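Protein Ves (Pseudomonas fluorescens, PDB 5V00) is of unknown molecular function but is a bicupin, also called HutD, that is involved in histidine utilization. Local coordinates at residues 33-38 and 45-50; 52-57 and 106-111; 62-67 and 99-104; 76-81 and 113-118. One frame throughout, in Å; residues are numbered along the deposited sequence.

Contact 1 (33-38 and 45-50); sequences EITRDA and FGWRLS. With FMT (formic acid), chain F.
Two torsion patterns lay Arg36 and Arg48 flat on one another. Arg36 has CG between its backbone N and carbonyl carbon and bends at chi3 (67°), whereas Arg48 runs extended from CG to NE. The side chains lie side by side and point the same way. Arg48 is deposited in two conformers. In the one described here, the guanidinium centres are 3.8 Å apart, the planes are 13° from parallel, and Phe45 CD1 lies over the opposite face of Arg48. There Arg48 NE also bonds a water that donates to Asp37 OD1. A formic acid molecule, probably present as formate and from the crystallisation liquor, would probably offset some of the paired charge. It is held in the Arg36 plane by two bonds, Arg36 NH1 to O1 and Arg36 NH2 to O2, each 3.0 Å. Arg36 NH2 also forms a salt bridge to Glu33 OE1 (3.1 Å), which it meets from above the carboxylate plane. The backbones form an antiparallel beta hairpin in the six-stranded sheet, with a classic bulge where Ile34 and Thr35 both face Leu49. Ile34 N reaches Leu49 O at 2.9 Å, while the Thr35 N bond to the same oxygen is weak. Near the turn, Asp37 OD1 takes Gly46 N at 2.8 Å and Trp47 N at 3.0 Å from one face of its carboxylate. Asp37 CB sits over the five-membered ring of Trp47, 3.8 Å from its centroid.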
# COMPACT_ATOMS: atom_id res chain seq x y z
N GLU B 33 -2.60 -4.21 7.91
CA GLU B 33 -1.92 -2.96 7.75
C GLU B 33 -2.54 -2.26 6.54
O GLU B 33 -2.87 -2.89 5.52
CB GLU B 33 -0.44 -3.17 7.37
CG GLU B 33 0.40 -3.93 8.39
CD GLU B 33 0.45 -3.28 9.73
OE1 GLU B 33 0.47 -2.02 9.79
OE2 GLU B 33 0.63 -3.99 10.75
N ILE B 34 -2.79 -0.96 6.67
CA ILE B 34 -3.38 -0.16 5.57
C ILE B 34 -2.23 0.57 4.85
O ILE B 34 -2.03 0.35 3.63
CB ILE B 34 -4.42 0.85 6.06
CG1 ILE B 34 -5.60 0.10 6.70
CG2 ILE B 34 -4.96 1.67 4.93
CD1 ILE B 34 -6.57 1.04 7.41
N THR B 35 -1.52 1.41 5.56
CA THR B 35 -0.44 2.18 5.02
C THR B 35 0.39 2.75 6.15
O THR B 35 0.04 2.58 7.33
CB THR B 35 -1.01 3.27 4.06
OG1 THR B 35 0.05 4.05 3.51
CG2 THR B 35 -1.90 4.30 4.89
N ARG B 36 1.54 3.33 5.82
CA ARG B 36 2.52 3.82 6.77
C ARG B 36 3.49 4.72 6.08
O ARG B 36 3.46 4.81 4.86
CB ARG B 36 3.25 2.65 7.43
CG ARG B 36 3.95 1.70 6.41
CD ARG B 36 4.83 0.68 7.11
NE ARG B 36 3.96 -0.23 7.88
CZ ARG B 36 4.40 -1.24 8.63
NH1 ARG B 36 5.71 -1.50 8.69
NH2 ARG B 36 3.52 -2.00 9.29
N ASP B 37 4.32 5.37 6.84
CA ASP B 37 5.35 6.22 6.28
C ASP B 37 6.43 5.36 5.61
O ASP B 37 6.54 4.17 5.84
CB ASP B 37 5.97 7.16 7.30
CG ASP B 37 6.93 6.46 8.22
OD1 ASP B 37 6.54 5.66 9.09
OD2 ASP B 37 8.16 6.54 8.00
N ALA B 38 7.20 6.12 4.87
CA ALA B 38 8.14 5.62 3.88
C ALA B 38 9.55 5.74 4.36
O ALA B 38 10.45 5.71 3.52
CB ALA B 38 7.98 6.47 2.61
N PHE B 45 9.83 4.15 13.79
CA PHE B 45 8.99 4.36 12.54
C PHE B 45 8.23 5.65 12.67
O PHE B 45 8.33 6.32 13.73
CB PHE B 45 8.07 3.23 12.23
CG PHE B 45 7.00 3.02 13.30
CD1 PHE B 45 7.27 2.24 14.42
CD2 PHE B 45 5.75 3.66 13.23
CE1 PHE B 45 6.30 2.03 15.42
CE2 PHE B 45 4.80 3.45 14.21
CZ PHE B 45 5.07 2.65 15.31
N GLY B 46 7.62 6.17 11.58
CA GLY B 46 7.12 7.47 11.75
C GLY B 46 5.60 7.44 12.13
O GLY B 46 5.14 8.12 13.07
N TRP B 47 4.79 6.73 11.33
CA TRP B 47 3.33 6.58 11.54
C TRP B 47 2.83 5.39 10.79
O TRP B 47 3.44 4.93 9.79
CB TRP B 47 2.56 7.84 11.13
CG TRP B 47 2.63 8.18 9.68
CD1 TRP B 47 3.37 9.17 9.13
CD2 TRP B 47 1.81 7.68 8.63
NE1 TRP B 47 3.20 9.18 7.77
CE2 TRP B 47 2.24 8.27 7.46
CE3 TRP B 47 0.86 6.69 8.55
CZ2 TRP B 47 1.63 7.97 6.24
CZ3 TRP B 47 0.23 6.42 7.34
CH2 TRP B 47 0.66 7.04 6.22
N ARG B 48 1.77 4.77 11.31
CA ARG B 48 1.24 3.59 10.78
C ARG B 48 -0.28 3.61 10.96
O ARG B 48 -0.75 4.02 11.99
CB ARG B 48 1.87 2.33 11.41
CG ARG B 48 3.37 2.13 11.18
CD ARG B 48 3.98 0.83 11.77
NE ARG B 48 5.41 0.84 11.42
CZ ARG B 48 6.26 -0.13 11.74
NH1 ARG B 48 5.85 -1.20 12.40
NH2 ARG B 48 7.52 -0.06 11.35
N LEU B 49 -1.00 3.15 9.96
CA LEU B 49 -2.47 3.02 10.00
C LEU B 49 -2.80 1.56 9.82
O LEU B 49 -2.26 0.90 8.89
CB LEU B 49 -3.11 3.83 8.88
CG LEU B 49 -4.46 4.36 9.09
CD1 LEU B 49 -4.46 5.37 10.25
CD2 LEU B 49 -4.94 5.06 7.80
N SER B 50 -3.73 1.02 10.62
CA SER B 50 -4.08 -0.39 10.55
C SER B 50 -5.48 -0.66 11.09
O SER B 50 -6.07 0.21 11.69
CB SER B 50 -3.06 -1.25 11.32
OG SER B 50 -3.02 -0.94 12.71
C FMT F . 5.96 -4.17 10.73
O1 FMT F . 6.85 -3.98 9.86
O2 FMT F . 4.70 -4.57 10.41
O HOH W 1 6.47 2.83 9.52

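Contact 2 (52-57 and 106-111); sequences ADIGES and CRLITG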
# COMPACT_ATOMS: atom_id res chain seq x y z
N ALA B 52 -7.15 -3.51 13.70
CA ALA B 52 -6.82 -4.59 14.67
C ALA B 52 -8.08 -5.32 14.95
O ALA B 52 -9.11 -4.69 15.18
CB ALA B 52 -6.24 -4.01 15.93
N ASP B 53 -8.08 -6.66 14.80
CA ASP B 53 -9.17 -7.52 15.24
C ASP B 53 -8.81 -8.01 16.63
O ASP B 53 -7.75 -8.66 16.77
CB ASP B 53 -9.28 -8.76 14.36
CG ASP B 53 -10.05 -8.49 13.08
OD1 ASP B 53 -9.86 -7.41 12.48
OD2 ASP B 53 -10.86 -9.30 12.67
N ILE B 54 -9.63 -7.69 17.63
CA ILE B 54 -9.35 -8.08 19.00
C ILE B 54 -10.30 -9.21 19.29
O ILE B 54 -11.52 -9.04 19.26
CB ILE B 54 -9.55 -6.93 19.99
CG1 ILE B 54 -8.69 -5.73 19.51
CG2 ILE B 54 -9.08 -7.35 21.34
CD1 ILE B 54 -8.87 -4.49 20.31
N GLY B 55 -9.75 -10.41 19.46
CA GLY B 55 -10.63 -11.61 19.58
C GLY B 55 -10.72 -12.10 21.04
O GLY B 55 -11.61 -12.86 21.34
N GLU B 56 -9.83 -11.65 21.89
CA GLU B 56 -9.86 -12.06 23.31
C GLU B 56 -9.58 -10.91 24.17
O GLU B 56 -8.76 -10.09 23.82
CB GLU B 56 -8.71 -13.07 23.54
CG GLU B 56 -8.97 -14.32 22.77
CD GLU B 56 -7.83 -15.36 22.98
OE1 GLU B 56 -8.01 -16.45 22.43
OE2 GLU B 56 -6.76 -15.06 23.58
N SER B 57 -10.12 -10.89 25.39
CA SER B 57 -9.61 -9.95 26.34
C SER B 57 -8.17 -10.22 26.61
O SER B 57 -7.74 -11.36 26.53
CB SER B 57 -10.44 -9.98 27.65
OG SER B 57 -11.80 -9.90 27.35
N CYS B 106 -7.50 -4.63 27.55
CA CYS B 106 -8.82 -4.61 27.00
C CYS B 106 -9.69 -5.75 27.52
O CYS B 106 -9.24 -6.91 27.53
CB CYS B 106 -8.67 -4.81 25.49
SG CYS B 106 -10.12 -4.81 24.52
N ARG B 107 -10.93 -5.44 27.88
CA ARG B 107 -11.93 -6.41 28.25
C ARG B 107 -13.08 -6.39 27.32
O ARG B 107 -13.76 -5.34 27.11
CB ARG B 107 -12.40 -6.20 29.77
CG ARG B 107 -13.38 -7.24 30.23
CD ARG B 107 -13.64 -7.09 31.74
NE ARG B 107 -14.15 -5.79 32.14
CZ ARG B 107 -15.47 -5.45 32.19
NH1 ARG B 107 -16.43 -6.33 31.86
NH2 ARG B 107 -15.81 -4.23 32.56
N LEU B 108 -13.25 -7.47 26.58
CA LEU B 108 -14.32 -7.61 25.68
C LEU B 108 -15.58 -7.90 26.53
O LEU B 108 -15.46 -8.47 27.65
CB LEU B 108 -14.06 -8.72 24.61
CG LEU B 108 -12.76 -8.54 23.82
CD1 LEU B 108 -12.70 -9.66 22.82
CD2 LEU B 108 -12.75 -7.19 23.12
N ILE B 109 -16.68 -7.31 26.15
CA ILE B 109 -18.00 -7.40 26.85
C ILE B 109 -18.94 -8.11 25.92
O ILE B 109 -19.60 -9.05 26.33
CB ILE B 109 -18.70 -6.05 27.13
CG1 ILE B 109 -17.80 -5.08 27.85
CG2 ILE B 109 -19.99 -6.29 27.93
CD1 ILE B 109 -17.15 -5.71 29.05
N THR B 110 -19.04 -7.66 24.67
CA THR B 110 -19.94 -8.31 23.70
C THR B 110 -19.24 -9.08 22.61
O THR B 110 -19.74 -9.22 21.53
CB THR B 110 -20.83 -7.27 23.04
OG1 THR B 110 -20.05 -6.11 22.62
CG2 THR B 110 -21.95 -6.91 24.07
N GLY B 111 -18.09 -9.61 22.88
CA GLY B 111 -17.46 -10.36 21.85
C GLY B 111 -16.48 -9.51 21.03
O GLY B 111 -16.07 -8.41 21.44
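Ser57 OG accepts the backbone N-H of Leu108 in a bond of 2.9 Å with an angle of 158° at the hydrogen. It is the single hydrogen bond between 52-57 and 106-111. With OG beside its own backbone N (chi1 -49°), Ser57 reaches Leu108 while its CB lies 3.3 Å from Cys106 O. The rest is van der Waals packing, most of it by the Leu108 side chain. Leu108 sends its two methyls to different places. CD1 touches the backbone just after strand 47-54, at 3.6 Å from both Gly55 C and Glu56 N. CD2 meets Ile54 CG2 at 4.1 Å, the two side chains crossing at a slant. The same Ile54 methyl packs on Cys106 SG at 4.2 Å. An alanine in place of Leu108 would keep the backbone bond but is likely to open a gap beside Ile54 and under the Gly55-Glu56 peptide. Phe60 touches both Ile54 and Cys106, and Met78 touches both Cys106 and Leu108. The strand 47-54 belongs to the six-stranded sheet and 104-108 to a four-stranded one. The contact thus joins the two sheets where the chain passes between them, in an arrangement consistent with one end of a cupin beta-barrel.

Contact 3 (62-67 and 99-104); sequences SFAGYQ and RGDSQV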
# COMPACT_ATOMS: atom_id res chain seq x y z
N SER B 62 2.91 -2.54 24.19
CA SER B 62 3.35 -1.16 24.35
C SER B 62 4.24 -0.69 23.20
O SER B 62 4.88 -1.47 22.51
CB SER B 62 4.08 -0.95 25.67
OG SER B 62 3.11 -0.97 26.72
N PHE B 63 4.25 0.62 23.03
CA PHE B 63 4.96 1.28 21.93
C PHE B 63 5.49 2.50 22.53
O PHE B 63 5.03 3.65 22.32
CB PHE B 63 4.05 1.58 20.74
CG PHE B 63 3.51 0.40 20.05
CD1 PHE B 63 2.28 -0.14 20.42
CD2 PHE B 63 4.16 -0.16 18.93
CE1 PHE B 63 1.76 -1.21 19.74
CE2 PHE B 63 3.64 -1.22 18.26
CZ PHE B 63 2.44 -1.77 18.66
N ALA B 64 6.57 2.34 23.28
CA ALA B 64 7.10 3.47 24.01
C ALA B 64 7.57 4.62 23.09
O ALA B 64 8.20 4.35 22.08
CB ALA B 64 8.27 3.04 24.95
N GLY B 65 7.20 5.84 23.44
CA GLY B 65 7.53 7.06 22.68
C GLY B 65 6.53 7.44 21.57
O GLY B 65 6.75 8.46 20.87
N TYR B 66 5.55 6.59 21.31
CA TYR B 66 4.57 6.82 20.24
C TYR B 66 3.29 7.32 20.86
O TYR B 66 3.01 7.06 22.03
CB TYR B 66 4.30 5.55 19.47
CG TYR B 66 5.53 5.16 18.62
CD1 TYR B 66 6.50 4.31 19.13
CD2 TYR B 66 5.74 5.72 17.35
CE1 TYR B 66 7.62 3.95 18.38
CE2 TYR B 66 6.86 5.36 16.60
CZ TYR B 66 7.81 4.51 17.15
OH TYR B 66 8.92 4.14 16.43
N GLN B 67 2.50 8.02 20.07
CA GLN B 67 1.11 8.39 20.43
C GLN B 67 0.15 7.48 19.68
O GLN B 67 0.32 7.24 18.50
CB GLN B 67 0.83 9.85 20.09
CG GLN B 67 -0.60 10.31 20.26
CD GLN B 67 -0.91 10.47 21.76
OE1 GLN B 67 -0.19 11.16 22.47
NE2 GLN B 67 -2.02 9.91 22.21
N ARG B 99 -1.08 7.21 25.30
CA ARG B 99 0.36 7.03 25.07
C ARG B 99 0.74 5.61 24.87
O ARG B 99 0.23 4.69 25.54
CB ARG B 99 1.21 7.68 26.17
CG ARG B 99 1.00 9.17 26.43
CD ARG B 99 1.51 9.57 27.84
NE ARG B 99 2.94 9.26 27.95
CZ ARG B 99 3.95 10.11 27.73
NH1 ARG B 99 3.73 11.39 27.43
NH2 ARG B 99 5.21 9.67 27.83
N GLY B 100 1.69 5.39 23.95
CA GLY B 100 2.19 4.04 23.66
C GLY B 100 2.99 3.47 24.91
O GLY B 100 3.05 2.26 25.02
N ASP B 101 3.46 4.37 25.74
CA ASP B 101 4.23 4.09 27.04
C ASP B 101 3.29 3.35 27.99
O ASP B 101 3.72 2.60 28.87
CB ASP B 101 4.50 5.41 27.79
CG ASP B 101 5.78 6.03 27.44
OD1 ASP B 101 6.58 5.43 26.67
OD2 ASP B 101 5.94 7.17 27.90
N SER B 102 2.00 3.68 27.92
CA SER B 102 1.06 3.20 28.92
C SER B 102 0.89 1.73 28.89
O SER B 102 0.96 1.07 27.86
CB SER B 102 -0.35 3.86 28.79
OG SER B 102 -0.30 5.26 29.19
N GLN B 103 0.54 1.17 30.06
CA GLN B 103 0.18 -0.25 30.08
C GLN B 103 -1.34 -0.35 29.94
O GLN B 103 -2.04 0.26 30.75
CB GLN B 103 0.67 -0.91 31.43
CG GLN B 103 0.12 -2.30 31.73
CD GLN B 103 0.14 -2.54 33.28
OE1 GLN B 103 -0.87 -2.37 33.97
NE2 GLN B 103 1.32 -2.82 33.82
N VAL B 104 -1.81 -1.11 28.96
CA VAL B 104 -3.22 -1.08 28.55
C VAL B 104 -3.72 -2.43 28.42
O VAL B 104 -3.04 -3.29 27.84
CB VAL B 104 -3.46 -0.26 27.22
CG1 VAL B 104 -4.89 -0.39 26.74
CG2 VAL B 104 -3.02 1.14 27.41
O HOH W 2 4.58 6.92 24.80
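Two beta turns meet at the surface of what is probably the N-terminal cupin domain: a type II turn from Phe63 to Tyr66 and a type I turn from Arg99 to Ser102. They lie at the start of strand 67-74 and the end of strand 96-99, neighbours in the six-stranded sheet, where Gln67 and Arg99 form an antiparallel non-hydrogen-bonded pair. Gly100 fits between the ends of the first turn. Its N donates to Tyr66 O at 2.9 Å, and its O accepts Phe63 N at 2.8 Å in a nearly straight bond (171°), with the donor above the carbonyl plane. Gly100 CA also lies 3.2 Å from Phe63 O as a CA-H...O contact. A side chain here would run into that oxygen. Asp101 adds the side-chain part: OD1 receives a weak bond from Gly65 N at 3.3 Å and touches Ala64 CB, while OD2 pairs with Arg99 NH2 of its own turn at 2.6 Å. A water accepts from Asp101 N and donates to Tyr66 O. The contact is mostly backbone to backbone, so it probably depends more on the close fit of Gly100 than on apolar burial, and the salt bridge probably limits rotation of the Asp101 carboxylate.

Contact 4 (76-81 and 113-118); sequences AGMVLT and IRDFNL. With FMT (formic acid), chain I.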
# COMPACT_ATOMS: atom_id res chain seq x y z
N ALA B 76 -19.75 -3.93 19.23
CA ALA B 76 -20.54 -2.96 20.02
C ALA B 76 -19.71 -2.15 21.01
O ALA B 76 -20.24 -1.20 21.59
CB ALA B 76 -21.67 -3.73 20.77
N GLY B 77 -18.45 -2.47 21.21
CA GLY B 77 -17.58 -1.77 22.10
C GLY B 77 -16.86 -2.64 23.04
O GLY B 77 -17.11 -3.85 23.05
N MET B 78 -15.89 -2.07 23.70
CA MET B 78 -15.09 -2.74 24.71
C MET B 78 -14.61 -1.79 25.78
O MET B 78 -14.89 -0.58 25.70
CB MET B 78 -13.94 -3.58 24.06
CG MET B 78 -13.10 -2.71 23.16
SD MET B 78 -12.01 -1.59 23.92
CE MET B 78 -10.96 -1.32 22.35
N VAL B 79 -14.00 -2.34 26.85
CA VAL B 79 -13.49 -1.56 27.94
C VAL B 79 -12.01 -1.61 28.07
O VAL B 79 -11.40 -2.69 28.11
CB VAL B 79 -14.13 -2.09 29.30
CG1 VAL B 79 -13.45 -1.43 30.47
CG2 VAL B 79 -15.59 -1.73 29.26
N LEU B 80 -11.38 -0.46 28.14
CA LEU B 80 -9.97 -0.37 28.37
C LEU B 80 -9.59 0.04 29.75
O LEU B 80 -10.21 0.94 30.33
CB LEU B 80 -9.29 0.70 27.41
CG LEU B 80 -9.19 0.39 25.96
CD1 LEU B 80 -8.24 1.47 25.38
CD2 LEU B 80 -8.61 -0.97 25.63
N THR B 81 -8.52 -0.56 30.27
CA THR B 81 -7.91 -0.09 31.45
C THR B 81 -6.52 0.42 31.10
O THR B 81 -5.71 -0.35 30.59
CB THR B 81 -7.83 -1.22 32.53
OG1 THR B 81 -9.16 -1.68 32.78
CG2 THR B 81 -7.26 -0.70 33.81
N ILE B 113 -14.08 -7.40 18.52
CA ILE B 113 -14.16 -6.01 18.08
C ILE B 113 -13.11 -5.84 17.00
O ILE B 113 -12.01 -6.49 17.07
CB ILE B 113 -13.70 -5.14 19.27
CG1 ILE B 113 -14.72 -5.25 20.42
CG2 ILE B 113 -13.53 -3.69 18.94
CD1 ILE B 113 -16.10 -5.00 20.00
N ARG B 114 -13.42 -4.90 16.08
CA ARG B 114 -12.36 -4.39 15.19
C ARG B 114 -12.11 -2.89 15.50
O ARG B 114 -13.11 -2.18 15.68
CB ARG B 114 -12.74 -4.59 13.75
CG ARG B 114 -13.06 -6.05 13.36
CD ARG B 114 -13.25 -6.22 11.85
NE ARG B 114 -11.94 -6.28 11.22
CZ ARG B 114 -11.68 -6.04 9.92
NH1 ARG B 114 -12.61 -5.64 9.11
NH2 ARG B 114 -10.44 -6.13 9.46
N ASP B 115 -10.87 -2.47 15.58
CA ASP B 115 -10.45 -1.10 15.88
C ASP B 115 -9.67 -0.48 14.69
O ASP B 115 -8.82 -1.20 14.09
CB ASP B 115 -9.54 -1.03 17.00
CG ASP B 115 -10.26 -1.19 18.40
OD1 ASP B 115 -11.46 -1.23 18.36
OD2 ASP B 115 -9.50 -1.35 19.41
N PHE B 116 -9.97 0.78 14.37
CA PHE B 116 -9.11 1.57 13.43
C PHE B 116 -8.04 2.22 14.22
O PHE B 116 -8.32 2.96 15.18
CB PHE B 116 -10.00 2.57 12.68
CG PHE B 116 -9.26 3.47 11.78
CD1 PHE B 116 -8.59 2.97 10.68
CD2 PHE B 116 -9.25 4.81 12.02
CE1 PHE B 116 -7.94 3.86 9.82
CE2 PHE B 116 -8.56 5.71 11.19
CZ PHE B 116 -7.95 5.21 10.02
N ASN B 117 -6.76 1.90 13.91
CA ASN B 117 -5.61 2.32 14.68
C ASN B 117 -4.70 3.30 13.96
O ASN B 117 -4.19 2.96 12.87
CB ASN B 117 -4.73 1.10 14.99
CG ASN B 117 -5.30 0.17 16.13
OD1 ASN B 117 -6.38 0.40 16.70
ND2 ASN B 117 -4.55 -0.89 16.46
N LEU B 118 -4.48 4.46 14.56
CA LEU B 118 -3.39 5.35 14.19
C LEU B 118 -2.32 5.28 15.24
O LEU B 118 -2.61 5.42 16.46
CB LEU B 118 -3.86 6.79 14.07
CG LEU B 118 -2.87 7.87 13.96
CD1 LEU B 118 -2.09 7.70 12.66
CD2 LEU B 118 -3.50 9.22 14.02
C FMT I . -4.01 -3.19 19.94
O1 FMT I . -4.62 -2.36 19.22
O2 FMT I . -2.73 -2.96 20.32
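Met78 and Ile113 pack between the two sheets of what is probably the N-terminal cupin barrel. Strand 78-82 belongs to the four-stranded sheet and strand 113-120 to the six-stranded one. No hydrogen bond links 76-81 to 113-118; the contact is van der Waals packing of side chains on each other and on the Gly77 backbone. The close part is small and buried. Ile113 presses CD1 to within 3.4 Å of Gly77 O. Its CG1 lies 4.1 Å from Met78 CG, where the two side chains cross at a slant. Met78 places CG between its backbone N and carbonyl carbon and bends again at chi2 (74°). This carries CE toward strand 113-120, where the Met78 methyl makes a van der Waals contact with Asp115 OD2 at 3.3 Å. Asp115 approaches from the opposite direction, and Ile54 packs on it from the neighbouring strand. Cys106 and Leu108 also touch Met78. An alanine in place of Ile113 would probably open a gap beside Gly77 and leave Met78 CG with less packing on that side. The contact is looser at its outer end. Ala76 is exposed and points its CB away, and its N is 3.9 Å from Ile113 CD1. Thr110 touches Ala76 there. At the other end the segments draw apart. A formate, probably from the crystallisation liquor, lies near Asn117. Arg68 NH2 also binds this formate, and Asn117 ND2 donates to its O1 at 3.1 Å.

Overall arrangement
From the N terminus, contact 1 comes first and closes the short hairpin loop between strands 29-36 and 47-54. It is complete before the others open. Strand 47-54 then runs on into contact 2, which opens at 52-57. Contact 3 opens at 62-67 and contact 4 at 76-81. The returning chain closes contact 3 at 99-104, contact 2 at 106-111 and contact 4 at 113-118. Contact 3 is therefore nested within contact 2, while contact 4 crosses both. Contacts 2 and 4 tie the six-stranded sheet to the four-stranded one, with centres about 8 Å apart. Contact 3 joins loops on the surface and touches contact 1 through Tyr66 and Phe45.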